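Local coordinates for protein putative glycoside hydrolase (Bacteroides ovatus, PDB 4ONZ) that is of unestablished function but belongs, as a putative glycoside hydrolase, to the beta-fructosidase clan of five-bladed beta-propeller proteins, at residues Phe18-Gly23 and Pro307-Glu312; Pro303-Ala306 and Phe311-Ser314. One frame throughout, in Å; residues are numbered along the deposited sequence.

Contact 1 (Phe18-Gly23 and Pro307-Glu312); sequences FLRPEG and PEAPFE
R20 reaches out from the N-terminal loop and meets E312 in a salt bridge, the two side chains coming from opposite directions. NE is the main donor, 2.7 Å from E312 OE2 in a nearly straight hydrogen bond (164°); the oxygen is close to the guanidinium plane and is met on its syn side, though 27° out of the carboxylate plane. NH2 adds only weak bonds to OE1 and OE2, and the 60° between the two planes is consistent with this not being a flat two-pronged pairing. E308 CB sits over one guanidinium face, 4.0 Å from R20 NH2, and F311 CZ comes within 4.0 Å of R20 CD.

A second shell holds the carboxylate still. E312 OE1 accepts from E308 N at 2.7 Å, nearly along its C-O axis, and from A309 N at 3.0 Å, above the carboxylate plane. Glutamate suits this place because its extended chain carries OE1 back to these amides, while OE2 takes the main bond from R20 and a hydrogen bond with Y338 OH.

R20 and F311 both pack on Y338 of strand 333-340, and L19 hydrogen-bonds through its backbone to V349 of strand 344-350, placing the contact over these strands near the surface.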
# COMPACT_ATOMS: atom_id res chain seq x y z
N PHE A 18 -12.89 2.14 -11.89
CA PHE A 18 -11.96 3.24 -11.71
C PHE A 18 -11.48 3.66 -13.09
O PHE A 18 -10.90 2.85 -13.82
CB PHE A 18 -10.78 2.82 -10.84
CG PHE A 18 -11.14 2.60 -9.40
CD1 PHE A 18 -11.61 1.36 -8.97
CD2 PHE A 18 -11.02 3.62 -8.48
CE1 PHE A 18 -11.94 1.15 -7.64
CE2 PHE A 18 -11.34 3.42 -7.16
CZ PHE A 18 -11.81 2.18 -6.74
N LEU A 19 -11.72 4.91 -13.45
CA LEU A 19 -11.34 5.41 -14.77
C LEU A 19 -10.17 6.40 -14.66
O LEU A 19 -10.14 7.24 -13.76
CB LEU A 19 -12.54 6.10 -15.43
CG LEU A 19 -13.81 5.25 -15.54
CD1 LEU A 19 -14.94 6.07 -16.16
CD2 LEU A 19 -13.56 3.98 -16.35
N ARG A 20 -9.22 6.28 -15.59
CA ARG A 20 -8.07 7.17 -15.65
C ARG A 20 -8.54 8.51 -16.24
O ARG A 20 -9.06 8.51 -17.36
CB ARG A 20 -6.99 6.57 -16.54
CG ARG A 20 -6.46 5.20 -16.11
CD ARG A 20 -5.81 4.47 -17.28
NE ARG A 20 -5.22 3.18 -16.93
CZ ARG A 20 -5.89 2.02 -16.88
NH1 ARG A 20 -7.20 1.97 -17.10
NH2 ARG A 20 -5.25 0.91 -16.57
N PRO A 21 -8.38 9.64 -15.51
CA PRO A 21 -8.80 10.91 -16.11
C PRO A 21 -7.90 11.23 -17.30
O PRO A 21 -6.67 11.18 -17.17
CB PRO A 21 -8.64 11.94 -14.98
CG PRO A 21 -8.41 11.15 -13.73
CD PRO A 21 -7.84 9.83 -14.15
N GLU A 22 -8.49 11.55 -18.45
CA GLU A 22 -7.70 11.80 -19.65
C GLU A 22 -6.64 12.89 -19.48
O GLU A 22 -6.90 13.96 -18.92
CB GLU A 22 -8.60 12.13 -20.86
CG GLU A 22 -7.85 12.04 -22.18
CD GLU A 22 -8.73 12.26 -23.40
OE1 GLU A 22 -9.59 13.16 -23.37
OE2 GLU A 22 -8.54 11.55 -24.40
N GLY A 23 -5.43 12.58 -19.94
CA GLY A 23 -4.29 13.48 -19.95
C GLY A 23 -3.64 13.92 -18.66
O GLY A 23 -2.72 14.72 -18.72
N PRO A 307 -2.56 -2.95 -16.79
CA PRO A 307 -1.86 -1.98 -17.64
C PRO A 307 -2.55 -1.84 -18.99
O PRO A 307 -2.82 -2.84 -19.65
CB PRO A 307 -0.46 -2.57 -17.79
CG PRO A 307 -0.33 -3.57 -16.71
CD PRO A 307 -1.70 -4.10 -16.46
N GLU A 308 -2.85 -0.61 -19.38
CA GLU A 308 -3.53 -0.33 -20.66
C GLU A 308 -3.00 0.93 -21.34
O GLU A 308 -2.94 0.98 -22.57
CB GLU A 308 -5.04 -0.17 -20.44
CG GLU A 308 -5.77 -1.44 -20.03
CD GLU A 308 -5.76 -2.52 -21.11
OE1 GLU A 308 -5.22 -2.27 -22.20
OE2 GLU A 308 -6.31 -3.61 -20.85
N ALA A 309 -2.62 1.94 -20.56
CA ALA A 309 -2.14 3.22 -21.12
C ALA A 309 -0.62 3.34 -21.30
O ALA A 309 0.15 2.67 -20.60
CB ALA A 309 -2.68 4.36 -20.27
N PRO A 310 -0.18 4.22 -22.23
CA PRO A 310 1.26 4.39 -22.47
C PRO A 310 2.08 4.73 -21.22
O PRO A 310 3.20 4.24 -21.08
CB PRO A 310 1.32 5.55 -23.48
CG PRO A 310 -0.01 5.54 -24.15
CD PRO A 310 -0.99 5.09 -23.10
N PHE A 311 1.52 5.54 -20.31
CA PHE A 311 2.25 5.94 -19.10
C PHE A 311 2.48 4.80 -18.10
O PHE A 311 3.25 4.93 -17.16
CB PHE A 311 1.58 7.14 -18.41
CG PHE A 311 0.21 6.85 -17.87
CD1 PHE A 311 0.07 6.34 -16.58
CD2 PHE A 311 -0.93 7.08 -18.63
CE1 PHE A 311 -1.18 6.05 -16.08
CE2 PHE A 311 -2.19 6.79 -18.12
CZ PHE A 311 -2.31 6.28 -16.84
N GLU A 312 1.82 3.66 -18.32
CA GLU A 312 1.99 2.49 -17.46
C GLU A 312 3.03 1.53 -18.04
O GLU A 312 3.29 0.49 -17.43
CB GLU A 312 0.64 1.79 -17.31
CG GLU A 312 -0.39 2.69 -16.64
CD GLU A 312 -1.83 2.24 -16.81
OE1 GLU A 312 -2.12 1.42 -17.69
OE2 GLU A 312 -2.69 2.75 -16.06

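Contact 2 (Pro303-Ala306 and Phe311-Ser314); sequences PFFA and FEKS
E312 enters this contact with the larger share of buried surface, its carboxylate facing both F305 and A306, with OE2 toward the ring of the first and OE1 toward the backbone carbonyl of the second. No hydrogen bond joins the two segments. E312 OE2 approaches F305 CE2 obliquely at 4.3 Å, and E312 OE1 stands 3.9 Å from A306 O. Two acceptors so close would be unwelcome alone, but R20 NH2 lies against the A306 carbonyl oxygen, and its positive charge probably eases the pairing. OE2 is also held by Y338 OH, so the carboxylate is buried but well supplied with donors.

F305 turns CG away from the backbone N (chi1 -160°), which carries the end of its ring nearer to E312 than its CB bond alone would suggest. A phenylalanine fits here because part of the ring packs on V322 and I324 of strand 322-330, and Y338 meets it edge-to-face. The ring also borders the charged cluster, with its CZ next to the guanidinium of R20. V322 touches E312 as well, and so meets both partners.

A306 contributes through its carbonyl, while its small methyl points away from E312 and rests on C282. Just before it, F304 and F305 both hydrogen-bond through their backbones to A283. This pairing is a classic beta bulge, which joins the 303-306 run to strand 281-288 in the beta-sheet framework of this propeller-type protein.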
# COMPACT_ATOMS: atom_id res chain seq x y z
N PRO A 303 -8.38 -9.52 -13.36
CA PRO A 303 -8.12 -8.27 -12.66
C PRO A 303 -9.12 -7.18 -13.03
O PRO A 303 -9.67 -7.19 -14.13
CB PRO A 303 -6.69 -7.91 -13.10
CG PRO A 303 -6.47 -8.60 -14.39
CD PRO A 303 -7.40 -9.79 -14.43
N PHE A 304 -9.42 -6.29 -12.09
CA PHE A 304 -10.34 -5.19 -12.36
C PHE A 304 -9.57 -3.98 -12.89
O PHE A 304 -10.16 -3.04 -13.42
CB PHE A 304 -11.13 -4.81 -11.10
CG PHE A 304 -10.35 -4.01 -10.09
CD1 PHE A 304 -9.57 -4.63 -9.14
CD2 PHE A 304 -10.43 -2.63 -10.08
CE1 PHE A 304 -8.86 -3.89 -8.21
CE2 PHE A 304 -9.72 -1.88 -9.17
CZ PHE A 304 -8.94 -2.51 -8.22
N PHE A 305 -8.25 -4.00 -12.74
CA PHE A 305 -7.42 -2.89 -13.19
C PHE A 305 -6.09 -3.46 -13.68
O PHE A 305 -5.41 -4.17 -12.95
CB PHE A 305 -7.22 -1.89 -12.05
CG PHE A 305 -6.80 -0.52 -12.50
CD1 PHE A 305 -7.75 0.41 -12.93
CD2 PHE A 305 -5.47 -0.15 -12.50
CE1 PHE A 305 -7.38 1.67 -13.36
CE2 PHE A 305 -5.09 1.12 -12.93
CZ PHE A 305 -6.04 2.03 -13.36
N ALA A 306 -5.74 -3.17 -14.94
CA ALA A 306 -4.53 -3.73 -15.54
C ALA A 306 -3.82 -2.69 -16.41
O ALA A 306 -4.39 -1.65 -16.72
CB ALA A 306 -4.90 -4.95 -16.36
N PHE A 311 1.52 5.54 -20.31
CA PHE A 311 2.25 5.94 -19.10
C PHE A 311 2.48 4.80 -18.10
O PHE A 311 3.25 4.93 -17.16
CB PHE A 311 1.58 7.14 -18.41
CG PHE A 311 0.21 6.85 -17.87
CD1 PHE A 311 0.07 6.34 -16.58
CD2 PHE A 311 -0.93 7.08 -18.63
CE1 PHE A 311 -1.18 6.05 -16.08
CE2 PHE A 311 -2.19 6.79 -18.12
CZ PHE A 311 -2.31 6.28 -16.84
N GLU A 312 1.82 3.66 -18.32
CA GLU A 312 1.99 2.49 -17.46
C GLU A 312 3.03 1.53 -18.04
O GLU A 312 3.29 0.49 -17.43
CB GLU A 312 0.64 1.79 -17.31
CG GLU A 312 -0.39 2.69 -16.64
CD GLU A 312 -1.83 2.24 -16.81
OE1 GLU A 312 -2.12 1.42 -17.69
OE2 GLU A 312 -2.69 2.75 -16.06
N LYS A 313 3.62 1.90 -19.17
CA LYS A 313 4.60 1.08 -19.89
C LYS A 313 5.95 1.79 -19.99
O LYS A 313 6.03 3.01 -19.84
CB LYS A 313 4.10 0.81 -21.31
CG LYS A 313 2.77 0.08 -21.39
CD LYS A 313 2.26 -0.01 -22.82
CE LYS A 313 1.02 -0.88 -22.91
NZ LYS A 313 -0.04 -0.41 -22.00
N SER A 314 7.00 1.02 -20.26
CA SER A 314 8.35 1.56 -20.42
C SER A 314 9.26 0.53 -21.11
O SER A 314 8.80 -0.54 -21.52
CB SER A 314 8.95 1.91 -19.06
OG SER A 314 9.37 0.75 -18.37

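Overall arrangement
From the N terminus the chain first supplies segment 18-23, which then waits for 283 intervening residues before contact 1 closes the loop at 307-312. Contact 2 closes a far shorter one, with four residues between 303-306 and 311-314. This short loop starts inside the long one and ends two residues past its end, so the two cross rather than nest. Their centres are about 7 Å apart, and a probable hydrogen bond between E308 O and K313 NZ links them further. Together they tie the N-terminal loop and the bulged run beside strand 281-288 to strands 322-330, 333-340 and 344-350, consistent with a propeller whose N- and C-terminal parts meet.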